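Local coordinates for type IV pilus assembly protein PilF (PDB 5OIU) that probably couples ATP binding and hydrolysis to the assembly of type IV pili, working as a hexameric motor ATPase, at residues A8-V12 and A59-V64; E30-N34 and T101-E105; F200-R205 and E224-A229; L269-Q275 and H332-V337; C285-P291 and R310-G316. One frame throughout, in Å; residues are numbered along the deposited sequence.

Contact 1. Residues A8-V12 and A59-V64; sequences AQKFV and AVISVV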
# COMPACT_ATOMS: atom_id res chain seq x y z
N ALA C 8 -4.12 49.86 13.56
CA ALA C 8 -4.57 48.53 13.96
C ALA C 8 -3.67 47.94 15.04
O ALA C 8 -4.17 47.36 16.01
CB ALA C 8 -4.64 47.62 12.74
N GLN C 9 -2.36 48.11 14.89
CA GLN C 9 -1.42 47.52 15.85
C GLN C 9 -1.63 48.10 17.24
O GLN C 9 -1.52 47.38 18.24
CB GLN C 9 0.01 47.76 15.40
CG GLN C 9 0.94 46.61 15.69
CD GLN C 9 2.14 46.64 14.79
OE1 GLN C 9 2.04 47.04 13.62
NE2 GLN C 9 3.29 46.24 15.33
N LYS C 10 -1.92 49.39 17.32
CA LYS C 10 -2.16 50.04 18.60
C LYS C 10 -3.47 49.56 19.21
O LYS C 10 -3.60 49.48 20.44
CB LYS C 10 -2.17 51.56 18.41
CG LYS C 10 -2.63 52.36 19.61
CD LYS C 10 -2.47 53.86 19.38
CE LYS C 10 -2.94 54.65 20.59
NZ LYS C 10 -4.36 55.05 20.47
N PHE C 11 -4.44 49.22 18.37
CA PHE C 11 -5.70 48.70 18.88
C PHE C 11 -5.52 47.32 19.49
O PHE C 11 -5.95 47.06 20.62
CB PHE C 11 -6.74 48.66 17.76
CG PHE C 11 -8.04 48.07 18.20
CD1 PHE C 11 -8.96 48.86 18.88
CD2 PHE C 11 -8.33 46.73 17.97
CE1 PHE C 11 -10.16 48.33 19.31
CE2 PHE C 11 -9.51 46.19 18.40
CZ PHE C 11 -10.43 46.99 19.07
N VAL C 12 -4.89 46.40 18.75
CA VAL C 12 -4.69 45.06 19.28
C VAL C 12 -4.00 45.15 20.63
O VAL C 12 -4.48 44.59 21.63
CB VAL C 12 -3.89 44.19 18.28
CG1 VAL C 12 -3.63 42.80 18.85
CG2 VAL C 12 -4.65 44.06 16.99
N ALA C 59 -6.92 45.08 8.48
CA ALA C 59 -5.74 45.56 9.19
C ALA C 59 -5.62 44.92 10.57
O ALA C 59 -4.55 44.43 10.94
CB ALA C 59 -5.80 47.08 9.32
N VAL C 60 -6.71 44.93 11.34
CA VAL C 60 -6.69 44.32 12.67
C VAL C 60 -6.37 42.83 12.57
O VAL C 60 -5.50 42.32 13.28
CB VAL C 60 -8.04 44.57 13.37
CG1 VAL C 60 -8.29 43.56 14.48
CG2 VAL C 60 -8.06 45.97 13.94
N ILE C 61 -7.06 42.12 11.66
CA ILE C 61 -6.81 40.70 11.46
C ILE C 61 -5.38 40.46 10.99
O ILE C 61 -4.80 39.40 11.25
CB ILE C 61 -7.85 40.13 10.47
CG1 ILE C 61 -9.19 39.99 11.17
CG2 ILE C 61 -7.45 38.77 9.89
CD1 ILE C 61 -9.26 38.79 12.07
N SER C 62 -4.78 41.43 10.31
CA SER C 62 -3.40 41.25 9.86
C SER C 62 -2.44 41.30 11.04
O SER C 62 -1.54 40.46 11.16
CB SER C 62 -3.05 42.29 8.81
OG SER C 62 -2.05 41.80 7.94
N VAL C 63 -2.61 42.29 11.92
CA VAL C 63 -1.76 42.40 13.10
C VAL C 63 -1.86 41.14 13.94
O VAL C 63 -0.85 40.58 14.40
CB VAL C 63 -2.13 43.64 13.94
CG1 VAL C 63 -1.30 43.69 15.18
CG2 VAL C 63 -1.96 44.89 13.12
N VAL C 64 -3.08 40.67 14.13
CA VAL C 64 -3.33 39.50 14.96
C VAL C 64 -2.76 38.24 14.29
O VAL C 64 -2.19 37.37 14.96
CB VAL C 64 -4.84 39.41 15.22
CG1 VAL C 64 -5.20 38.09 15.76
CG2 VAL C 64 -5.24 40.51 16.17
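Ala8 sets its methyl group against the backbone of the facing helix: CB lies 3.6 Å from the carbonyl carbon of Ala59, and the methyls of Val60 and Val63 close round it. With so small a side chain the backbones come near, Ala8 CA standing 4.9 Å from Val60 CA. One turn on, Val12 brings CG2 against two valines, 3.8 Å from Val63 CG1 and 3.7 Å from Val64 CG2. Val12 and Val63 run past each other in opposite senses.

Val63 uses both branches against the 8-12 helix. Its CG1 sits anti to the backbone N (chi1 177°) and touches Gln9 CG at 3.7 Å as well as Val12, while CG2 turns the other way and rests on the backbone of Gln9 near N. The aliphatic part of Gln9 crosses Val63 at roughly a right angle, where Gln9 is exposed. Phe11 meets Val60 more lightly, CD2 to CG2 at 4.1 Å.

No hydrogen bond joins the segments; bonds such as Val12 N to Ala8 O and Val64 N to Val60 O stay within each helix, and the contact is purely apolar. The short segments cross at -64° with their axes 8.7 Å apart. Beyond them, Phe11 reaches Ser50 and Leu52 on strand 45-52, where Val60 also touches Leu52, and Ile61 packs on Glu105 and Ala107 of strand 104-111, so the helix pair lies against the antiparallel sheet of the N-terminal region.

Contact 2. Residues E30-N34 and T101-E105; sequences EPRQN and TVYGE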
# COMPACT_ATOMS: atom_id res chain seq x y z
N GLU C 30 -15.39 40.27 16.08
CA GLU C 30 -16.43 39.78 15.18
C GLU C 30 -16.78 40.81 14.12
O GLU C 30 -17.36 41.85 14.45
CB GLU C 30 -17.70 39.41 15.94
CG GLU C 30 -17.51 38.75 17.30
CD GLU C 30 -18.80 38.09 17.79
OE1 GLU C 30 -18.72 37.03 18.45
OE2 GLU C 30 -19.90 38.63 17.50
N PRO C 31 -16.52 40.55 12.84
CA PRO C 31 -17.16 41.36 11.79
C PRO C 31 -18.67 41.12 11.78
O PRO C 31 -19.13 39.99 11.86
CB PRO C 31 -16.49 40.86 10.51
CG PRO C 31 -16.17 39.44 10.81
CD PRO C 31 -15.83 39.37 12.29
N ARG C 32 -19.42 42.21 11.73
CA ARG C 32 -20.88 42.18 11.61
C ARG C 32 -21.28 42.85 10.29
O ARG C 32 -20.45 43.12 9.42
CB ARG C 32 -21.54 42.83 12.83
CG ARG C 32 -21.62 41.90 14.06
CD ARG C 32 -21.99 42.63 15.36
NE ARG C 32 -21.72 41.80 16.54
CZ ARG C 32 -21.93 42.18 17.81
NH1 ARG C 32 -21.63 41.35 18.81
NH2 ARG C 32 -22.42 43.38 18.07
N GLN C 33 -22.58 43.12 10.13
CA GLN C 33 -23.05 43.65 8.85
C GLN C 33 -22.52 45.05 8.59
O GLN C 33 -22.03 45.35 7.49
CB GLN C 33 -24.57 43.63 8.81
CG GLN C 33 -25.18 43.91 7.46
CD GLN C 33 -26.69 43.75 7.50
OE1 GLN C 33 -27.34 44.25 8.42
NE2 GLN C 33 -27.24 43.02 6.53
N ASN C 34 -22.58 45.93 9.60
CA ASN C 34 -22.19 47.32 9.43
C ASN C 34 -21.03 47.78 10.31
O ASN C 34 -20.60 48.93 10.16
CB ASN C 34 -23.42 48.20 9.68
CG ASN C 34 -24.50 47.91 8.68
OD1 ASN C 34 -25.59 47.46 9.03
ND2 ASN C 34 -24.17 48.10 7.40
N THR C 101 -16.13 34.03 8.27
CA THR C 101 -17.56 34.19 8.46
C THR C 101 -18.13 34.92 7.26
O THR C 101 -17.42 35.27 6.31
CB THR C 101 -17.92 34.97 9.73
OG1 THR C 101 -17.62 36.36 9.54
CG2 THR C 101 -17.16 34.44 10.93
N VAL C 102 -19.44 35.15 7.31
CA VAL C 102 -20.13 35.83 6.23
C VAL C 102 -19.64 37.26 6.06
O VAL C 102 -19.70 37.80 4.96
CB VAL C 102 -21.65 35.77 6.52
CG1 VAL C 102 -22.39 36.95 5.90
CG2 VAL C 102 -22.20 34.41 6.03
N TYR C 103 -19.11 37.88 7.11
CA TYR C 103 -18.73 39.28 7.08
C TYR C 103 -17.22 39.50 7.09
O TYR C 103 -16.77 40.65 7.18
CB TYR C 103 -19.37 40.01 8.26
CG TYR C 103 -20.88 40.05 8.19
CD1 TYR C 103 -21.53 40.50 7.03
CD2 TYR C 103 -21.66 39.65 9.26
CE1 TYR C 103 -22.90 40.55 6.96
CE2 TYR C 103 -23.04 39.70 9.20
CZ TYR C 103 -23.66 40.15 8.05
OH TYR C 103 -25.03 40.20 7.99
N GLY C 104 -16.42 38.44 6.97
CA GLY C 104 -14.98 38.51 7.05
C GLY C 104 -14.48 37.52 8.06
O GLY C 104 -15.18 36.57 8.44
N GLU C 105 -13.25 37.73 8.54
CA GLU C 105 -12.63 36.79 9.47
C GLU C 105 -12.86 37.22 10.91
O GLU C 105 -12.64 38.38 11.27
CB GLU C 105 -11.14 36.67 9.19
CG GLU C 105 -10.85 36.09 7.83
CD GLU C 105 -9.37 35.91 7.61
OE1 GLU C 105 -8.73 36.88 7.14
OE2 GLU C 105 -8.86 34.81 7.92
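Two neighbouring strands of the six-stranded antiparallel N-terminal sheet part company here: strand 26-31 ends beside the type I turn Thr101-Gly104 that leads into strand 104-111. Pro31 fits its ring over the turn, with CB 3.3 Å from Tyr103 O, CG against Thr101 OG1 and CD 3.5 Å from Glu105 O. Tyr103 lays one ring face on the backbone leaving the strand. Gln33 N stands over the ring centre, Arg32 O lies 3.3 Å from Tyr103 CG, and Gln33 CA makes a CH-pi contact 3.7 Å from the centroid, 16° off the normal. Val102 CG1 covers the opposite face near its rim.

The phenol OH passes beside Gln33 CB and bonds to Glu183 of the second subunit, which places this corner at a subunit interface. Glu105 reaches back to Lys65 of helix 57-67. An ST turn lies within the hairpin turn: Thr101 OG1, held between backbone N and carbonyl carbon (chi1 74°), accepts from Tyr103 N at 3.2 Å. The same hydroxyl donates to Gly104 O at 2.7 Å from above the carbonyl plane, while Thr101 N reaches that oxygen from the opposite face.

Contact 3. Residues F200-R205 and E224-A229; sequences FARALR and ETAKIA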
# COMPACT_ATOMS: atom_id res chain seq x y z
N PHE C 200 15.08 23.40 11.90
CA PHE C 200 15.21 22.23 12.75
C PHE C 200 16.31 21.33 12.23
O PHE C 200 17.27 21.01 12.95
CB PHE C 200 13.88 21.48 12.83
CG PHE C 200 12.95 21.98 13.92
CD1 PHE C 200 13.23 21.71 15.25
CD2 PHE C 200 11.81 22.69 13.62
CE1 PHE C 200 12.41 22.15 16.25
CE2 PHE C 200 10.96 23.13 14.63
CZ PHE C 200 11.27 22.86 15.94
N ALA C 201 16.22 20.94 10.96
CA ALA C 201 17.15 19.97 10.42
C ALA C 201 18.57 20.49 10.46
O ALA C 201 19.49 19.77 10.83
CB ALA C 201 16.77 19.59 8.98
N ARG C 202 18.77 21.75 10.06
CA ARG C 202 20.12 22.29 10.01
C ARG C 202 20.74 22.37 11.40
O ARG C 202 21.92 22.03 11.58
CB ARG C 202 20.12 23.66 9.33
CG ARG C 202 21.44 24.40 9.44
CD ARG C 202 22.48 23.83 8.49
NE ARG C 202 23.70 24.63 8.47
CZ ARG C 202 23.79 25.84 7.94
NH1 ARG C 202 22.73 26.41 7.36
NH2 ARG C 202 24.95 26.49 7.97
N ALA C 203 19.96 22.80 12.40
CA ALA C 203 20.44 22.78 13.78
C ALA C 203 20.71 21.36 14.26
O ALA C 203 21.75 21.08 14.86
CB ALA C 203 19.43 23.47 14.70
N LEU C 204 19.78 20.44 14.00
CA LEU C 204 19.90 19.09 14.55
C LEU C 204 21.14 18.39 14.00
O LEU C 204 21.83 17.64 14.73
CB LEU C 204 18.63 18.30 14.24
CG LEU C 204 18.32 16.99 14.96
CD1 LEU C 204 18.61 17.14 16.44
CD2 LEU C 204 16.87 16.53 14.73
N ARG C 205 21.47 18.62 12.73
CA ARG C 205 22.67 18.05 12.14
C ARG C 205 23.93 18.62 12.79
O ARG C 205 24.91 17.90 13.03
CB ARG C 205 22.68 18.29 10.64
CG ARG C 205 23.47 17.25 9.87
CD ARG C 205 23.21 17.38 8.35
NE ARG C 205 22.05 16.66 7.81
CZ ARG C 205 21.85 15.33 7.89
NH1 ARG C 205 22.73 14.55 8.53
NH2 ARG C 205 20.75 14.79 7.34
N GLU C 224 13.33 15.33 6.94
CA GLU C 224 14.74 15.41 7.30
C GLU C 224 14.94 15.39 8.82
O GLU C 224 15.84 14.70 9.32
CB GLU C 224 15.35 16.68 6.70
CG GLU C 224 16.73 16.51 6.09
CD GLU C 224 16.81 15.29 5.14
OE1 GLU C 224 15.79 14.97 4.47
OE2 GLU C 224 17.91 14.66 5.05
N THR C 225 14.09 16.12 9.55
CA THR C 225 14.20 16.16 11.01
C THR C 225 13.87 14.82 11.63
O THR C 225 14.57 14.36 12.54
CB THR C 225 13.29 17.25 11.58
OG1 THR C 225 13.73 18.55 11.14
CG2 THR C 225 13.27 17.19 13.11
N ALA C 226 12.80 14.16 11.16
CA ALA C 226 12.48 12.84 11.68
C ALA C 226 13.61 11.86 11.44
O ALA C 226 13.91 11.01 12.28
CB ALA C 226 11.18 12.32 11.07
N LYS C 227 14.26 11.95 10.28
CA LYS C 227 15.31 10.98 9.99
C LYS C 227 16.56 11.27 10.82
O LYS C 227 17.13 10.34 11.41
CB LYS C 227 15.61 10.96 8.49
CG LYS C 227 15.07 9.71 7.75
CD LYS C 227 15.93 8.42 8.03
CE LYS C 227 15.25 7.09 7.58
NZ LYS C 227 15.51 5.96 8.52
N ILE C 228 16.95 12.54 10.95
CA ILE C 228 18.11 12.86 11.79
C ILE C 228 17.83 12.53 13.26
O ILE C 228 18.70 12.01 13.97
CB ILE C 228 18.53 14.33 11.61
CG1 ILE C 228 18.99 14.58 10.18
CG2 ILE C 228 19.62 14.69 12.58
CD1 ILE C 228 19.07 16.02 9.83
N ALA C 229 16.62 12.82 13.73
CA ALA C 229 16.32 12.50 15.12
C ALA C 229 16.36 10.99 15.36
O ALA C 229 16.88 10.55 16.39
CB ALA C 229 14.96 13.08 15.51
O HOH W 1 19.47 12.25 6.25
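Leu204 and Ile228 form the tight part of this contact, sliding past each other in opposite directions with Leu204 CG 3.6 Å from Ile228 CG2. Leu204 CD2 continues over the 224-229 helix to the Thr225 carbonyl and to Ala229 CB, 4.0 Å away. At the N-terminal end, Ala201 offers only a methyl, and its CA comes within 4.9 Å of Thr225 CA. Thr225 turns OG1 away from its carbonyl carbon (chi1 -65°), bringing it to 3.4 Å from Phe200 CB. Ala201 N is also close to that hydroxyl, but at a poor angle for a hydrogen bond.

The other edge is polar and exposed, and loose in its ionic link although the guanidinium lies close on Ile228. Arg205, bent at chi3 (-87°), crosses Ile228 at about a right angle and lays one guanidinium face over its CD1, 3.2 Å from NH2. Glu224 OE2 approaches the guanidinium edge in its plane, yet the salt bridge is long, NH2 to OE2 3.7 Å. A water completes the link, accepting from Arg205 NH2 at 3.0 Å and donating to Glu224 OE2.

The buried side leads into the sheet: Leu204 packs on Ile215 and Val217, Thr225 also on Val217, and Phe200 on Ile176. The two short helical segments, running nearly parallel at 20°, joined through strand 214-217 and lying on the mixed sheet, suit the layered alpha/beta architecture of a P-loop NTPase.

Contact 4. Residues L269-Q275 and H332-V337; sequences LIGVLSQ and HELLVV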
# COMPACT_ATOMS: atom_id res chain seq x y z
N LEU C 269 12.98 3.68 18.71
CA LEU C 269 11.87 4.16 19.50
C LEU C 269 11.81 3.40 20.81
O LEU C 269 11.74 2.17 20.81
CB LEU C 269 10.57 3.99 18.73
CG LEU C 269 9.33 4.51 19.45
CD1 LEU C 269 9.40 5.99 19.55
CD2 LEU C 269 8.08 4.09 18.70
N ILE C 270 11.85 4.11 21.93
CA ILE C 270 11.74 3.44 23.22
C ILE C 270 10.35 3.57 23.80
O ILE C 270 9.97 2.74 24.64
CB ILE C 270 12.80 3.94 24.22
CG1 ILE C 270 12.82 5.46 24.26
CG2 ILE C 270 14.17 3.46 23.83
CD1 ILE C 270 13.89 5.98 25.17
N GLY C 271 9.58 4.57 23.38
CA GLY C 271 8.23 4.71 23.88
C GLY C 271 7.55 5.92 23.29
O GLY C 271 8.21 6.81 22.72
N VAL C 272 6.22 5.94 23.42
CA VAL C 272 5.40 7.06 22.98
C VAL C 272 4.45 7.43 24.11
O VAL C 272 3.75 6.56 24.65
CB VAL C 272 4.60 6.74 21.70
CG1 VAL C 272 3.88 7.98 21.21
CG2 VAL C 272 5.53 6.23 20.62
N LEU C 273 4.43 8.70 24.47
CA LEU C 273 3.49 9.22 25.45
C LEU C 273 2.49 10.11 24.73
O LEU C 273 2.89 11.08 24.07
CB LEU C 273 4.20 10.02 26.53
CG LEU C 273 3.16 10.58 27.49
CD1 LEU C 273 2.65 9.44 28.33
CD2 LEU C 273 3.77 11.66 28.34
N SER C 274 1.21 9.78 24.85
CA SER C 274 0.12 10.62 24.37
C SER C 274 -0.62 11.22 25.54
O SER C 274 -0.88 10.53 26.53
CB SER C 274 -0.88 9.82 23.52
OG SER C 274 -1.71 10.71 22.82
N GLN C 275 -0.99 12.49 25.45
CA GLN C 275 -1.69 13.04 26.59
C GLN C 275 -2.77 14.05 26.20
O GLN C 275 -2.82 14.54 25.06
CB GLN C 275 -0.70 13.65 27.60
CG GLN C 275 0.17 14.80 27.13
CD GLN C 275 1.04 15.32 28.28
OE1 GLN C 275 1.97 14.65 28.72
NE2 GLN C 275 0.70 16.50 28.79
N HIS C 332 -3.11 10.20 30.51
CA HIS C 332 -1.95 9.68 29.80
C HIS C 332 -2.22 8.35 29.12
O HIS C 332 -3.01 7.52 29.58
CB HIS C 332 -0.80 9.51 30.75
CG HIS C 332 -0.40 10.77 31.45
ND1 HIS C 332 -0.64 10.99 32.79
CD2 HIS C 332 0.26 11.87 31.00
CE1 HIS C 332 -0.18 12.18 33.13
NE2 HIS C 332 0.38 12.73 32.07
N GLU C 333 -1.51 8.16 28.01
CA GLU C 333 -1.42 6.88 27.33
C GLU C 333 0.06 6.63 27.03
O GLU C 333 0.67 7.41 26.28
CB GLU C 333 -2.23 6.91 26.05
CG GLU C 333 -2.53 5.58 25.46
CD GLU C 333 -3.48 5.70 24.32
OE1 GLU C 333 -3.02 6.08 23.21
OE2 GLU C 333 -4.69 5.45 24.54
N LEU C 334 0.64 5.57 27.63
CA LEU C 334 2.09 5.33 27.56
C LEU C 334 2.37 4.00 26.88
O LEU C 334 2.23 2.93 27.49
CB LEU C 334 2.74 5.37 28.95
CG LEU C 334 4.24 5.01 28.98
CD1 LEU C 334 5.09 5.87 28.06
CD2 LEU C 334 4.82 5.05 30.41
N LEU C 335 2.79 4.08 25.62
CA LEU C 335 3.17 2.93 24.83
C LEU C 335 4.66 2.69 25.02
O LEU C 335 5.48 3.44 24.49
CB LEU C 335 2.83 3.17 23.36
CG LEU C 335 2.87 1.98 22.39
CD1 LEU C 335 2.10 2.31 21.14
CD2 LEU C 335 4.30 1.60 22.02
N VAL C 336 4.99 1.64 25.79
CA VAL C 336 6.37 1.22 26.02
C VAL C 336 6.70 0.10 25.04
O VAL C 336 6.00 -0.93 25.00
CB VAL C 336 6.59 0.77 27.48
CG1 VAL C 336 8.05 0.39 27.70
CG2 VAL C 336 6.19 1.86 28.43
N VAL C 337 7.76 0.29 24.27
CA VAL C 337 8.08 -0.59 23.15
C VAL C 337 8.84 -1.82 23.66
O VAL C 337 9.85 -1.69 24.35
CB VAL C 337 8.91 0.17 22.11
CG1 VAL C 337 9.39 -0.77 21.00
CG2 VAL C 337 8.10 1.32 21.54
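Val272 and Leu335 form one of two hydrogen-bonded pairs that join these antiparallel strands; Ser274 and Glu333 form the other. Val272 N gives to Leu335 O at 2.8 Å and Leu335 N returns a bond to Val272 O. Ser274 N reaches Glu333 O at 2.8 Å, almost straight at 173°, and Glu333 N answers to Ser274 O. Val337 N to Ile270 O is a weak bond, 3.3 Å. CA-H...O contacts run between these rungs, such as Leu273 CA to Glu333 O. Gly271, with no side chain, lets the strands approach, its CA 3.1 Å from Leu335 O and 4.5 Å from Val336 CA.

Apolar contacts occupy both faces. Leu273 sets its CD1 4.1 Å from Leu334 CB. On the other face Val272 and Leu335 meet through their CB atoms and pack on Ala248 of helix 248-257. At the end of the pair Val337 sets CG2 4.0 Å from Leu269 CD2, the two side chains crossing nearly at right angles.

The polar ends concern Gln275, His332 and Glu333. Gln275 and His332 point the same way side by side, with amide and ring planes 79° apart and OE1 in the ring plane at its edge. Gln275 bonds through OE1 to Thr158 and through NE2 to Ser153 O. His332 stacks on Phe126, and Glu333 accepts from Leu366 N. With both ends of its amide engaged, Gln275 is probably held in a fixed rotation, tying strand 269-281, next to the edge strand 328-336, to the P-loop residue Ser153 and to Thr158 of the helix that follows, its side chain about 5 Å from ATP.

Contact 5. Residues C285-P291 and R310-G316; sequences CKVEVKP and RLYKGMG. With ZN (zinc ion), chain S.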
# COMPACT_ATOMS: atom_id res chain seq x y z
N CYS C 285 -17.27 22.82 45.76
CA CYS C 285 -18.63 22.40 45.44
C CYS C 285 -18.68 20.99 44.89
O CYS C 285 -19.65 20.61 44.22
CB CYS C 285 -19.28 23.37 44.46
SG CYS C 285 -18.38 23.53 42.95
N LYS C 286 -17.65 20.19 45.14
CA LYS C 286 -17.63 18.84 44.63
C LYS C 286 -18.72 18.01 45.29
O LYS C 286 -19.07 18.23 46.45
CB LYS C 286 -16.25 18.19 44.85
CG LYS C 286 -16.10 16.84 44.18
CD LYS C 286 -14.84 16.10 44.61
CE LYS C 286 -13.58 16.71 44.03
NZ LYS C 286 -12.43 15.76 44.19
N VAL C 287 -19.27 17.06 44.55
CA VAL C 287 -20.42 16.30 45.01
C VAL C 287 -20.43 14.96 44.29
O VAL C 287 -19.86 14.81 43.21
CB VAL C 287 -21.71 17.12 44.77
CG1 VAL C 287 -22.07 17.14 43.30
CG2 VAL C 287 -22.81 16.51 45.53
N GLU C 288 -21.05 13.96 44.92
CA GLU C 288 -21.11 12.63 44.32
C GLU C 288 -22.26 12.53 43.33
O GLU C 288 -23.26 13.25 43.43
CB GLU C 288 -21.27 11.55 45.39
CG GLU C 288 -19.96 11.02 45.91
CD GLU C 288 -20.10 9.81 46.83
OE1 GLU C 288 -21.21 9.23 46.89
OE2 GLU C 288 -19.09 9.45 47.49
N VAL C 289 -22.10 11.66 42.34
CA VAL C 289 -23.22 11.22 41.51
C VAL C 289 -23.17 9.70 41.46
O VAL C 289 -22.09 9.10 41.42
CB VAL C 289 -23.20 11.84 40.09
CG1 VAL C 289 -22.94 13.33 40.15
CG2 VAL C 289 -22.18 11.17 39.22
N LYS C 290 -24.34 9.09 41.53
CA LYS C 290 -24.41 7.65 41.35
C LYS C 290 -24.19 7.39 39.87
O LYS C 290 -24.94 7.90 39.04
CB LYS C 290 -25.76 7.10 41.81
CG LYS C 290 -25.99 5.62 41.52
CD LYS C 290 -24.91 4.74 42.14
CE LYS C 290 -24.99 3.30 41.61
NZ LYS C 290 -24.66 2.27 42.65
N PRO C 291 -23.13 6.68 39.50
CA PRO C 291 -22.94 6.34 38.09
C PRO C 291 -23.88 5.23 37.67
O PRO C 291 -24.31 4.40 38.47
CB PRO C 291 -21.48 5.88 38.05
CG PRO C 291 -21.25 5.31 39.40
CD PRO C 291 -22.05 6.15 40.35
N ARG C 310 -17.85 5.50 42.57
CA ARG C 310 -18.63 6.73 42.58
C ARG C 310 -17.93 7.74 41.68
O ARG C 310 -16.73 7.65 41.45
CB ARG C 310 -18.81 7.29 44.01
CG ARG C 310 -20.13 6.88 44.74
CD ARG C 310 -20.68 5.51 44.28
NE ARG C 310 -21.57 4.81 45.21
CZ ARG C 310 -22.17 3.63 44.96
NH1 ARG C 310 -22.95 3.06 45.87
NH2 ARG C 310 -21.97 3.02 43.80
N LEU C 311 -18.71 8.68 41.14
CA LEU C 311 -18.22 9.76 40.29
C LEU C 311 -18.60 11.10 40.91
O LEU C 311 -19.37 11.16 41.87
CB LEU C 311 -18.80 9.68 38.86
CG LEU C 311 -18.43 8.57 37.89
CD1 LEU C 311 -19.35 8.66 36.67
CD2 LEU C 311 -16.95 8.58 37.46
N TYR C 312 -18.06 12.18 40.34
CA TYR C 312 -18.12 13.49 40.96
C TYR C 312 -18.34 14.57 39.91
O TYR C 312 -18.00 14.40 38.74
CB TYR C 312 -16.82 13.79 41.76
CG TYR C 312 -16.50 12.70 42.77
CD1 TYR C 312 -15.89 11.51 42.38
CD2 TYR C 312 -16.85 12.84 44.10
CE1 TYR C 312 -15.64 10.50 43.29
CE2 TYR C 312 -16.59 11.84 45.02
CZ TYR C 312 -15.99 10.69 44.62
OH TYR C 312 -15.75 9.72 45.56
N LYS C 313 -18.94 15.67 40.35
CA LYS C 313 -18.99 16.89 39.55
C LYS C 313 -18.93 18.07 40.50
O LYS C 313 -19.02 17.94 41.71
CB LYS C 313 -20.24 16.94 38.67
CG LYS C 313 -21.49 17.45 39.38
CD LYS C 313 -22.71 17.49 38.44
CE LYS C 313 -23.59 18.75 38.68
NZ LYS C 313 -25.07 18.55 38.48
N GLY C 314 -18.75 19.27 39.91
CA GLY C 314 -18.80 20.51 40.65
C GLY C 314 -20.15 21.18 40.48
O GLY C 314 -20.56 21.49 39.35
N MET C 315 -20.83 21.42 41.60
CA MET C 315 -22.15 22.04 41.54
C MET C 315 -22.06 23.51 41.16
O MET C 315 -23.07 24.07 40.72
CB MET C 315 -22.88 21.89 42.87
CG MET C 315 -23.76 20.65 42.95
SD MET C 315 -24.93 20.56 41.58
CE MET C 315 -25.63 18.92 41.82
N GLY C 316 -20.89 24.12 41.29
CA GLY C 316 -20.69 25.52 40.94
C GLY C 316 -20.76 26.42 42.16
O GLY C 316 -21.75 26.38 42.89
ZN ZN S . -16.89 25.46 42.95
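Tyr312 and Glu288 lie side by side and point the same way, Glu288 CG touching Tyr312 CE2 at 3.6 Å with carboxylate and ring planes 82° apart. Lys286 crosses the ring obliquely, its CD 3.9 Å from Tyr312 CD2. Its NZ bonds to Gly377 O; any cation-pi attraction to Tyr312 is long and at most weak. Glu288 also crosses Arg310, where OE1 meets the aliphatic CG at 3.4 Å rather than the guanidinium. One face of that guanidinium carries Lys290 CD near its rim, and the like-charged Lys290 NZ and Arg310 NH2 are modelled close together.

The other face of the ribbon is largely apolar, with Lys313 CG beside Val287 CG1. Val289 CG2, between backbone N and carbonyl carbon, rests 3.7 Å from Leu311 CB; Pro291 CB then packs on Leu311 CD1. Val287 CG1 touches Met315 CG obliquely.

These faces belong to a two-stranded antiparallel ribbon, twisted to 140° between segment directions, that runs out of a zinc site lined by two CxxC pairs, Cys282/Cys285 and Cys317/Cys320. Val287 and Lys313 exchange backbone hydrogen bonds, and Val289 N gives to Leu311 O at 2.8 Å.

At the zinc end Cys285 SG binds the metal at 2.4 Å. Gly316 N approaches the same sulfur at 3.1 Å in a weak hydrogen bond, which probably tempers its negative charge. Met315 N donates to Cys285 O at 178°, from above the carbonyl plane.

How the contacts relate
Contacts 1 and 2 belong to one N-terminal unit: their centres are 16 Å apart, they interleave along the chain, and Ile61 CD1 of the first touches Glu105 O of the second at 3.5 Å. Contacts 3 and 4 lie in the ATPase core, centres 22 Å apart, and both lie near the nucleotide, contact 4 nearer: the side chain of Phe200 is about 10 Å from ATP, that of Gln275 about 5 Å. Contact 4 lies on the other side of the chain's centre from contacts 1 and 2. Contact 5 is nested within the loop that contact 4 closes, yet its centre is 31 Å away, because strand 269-281 leads outward to the zinc site.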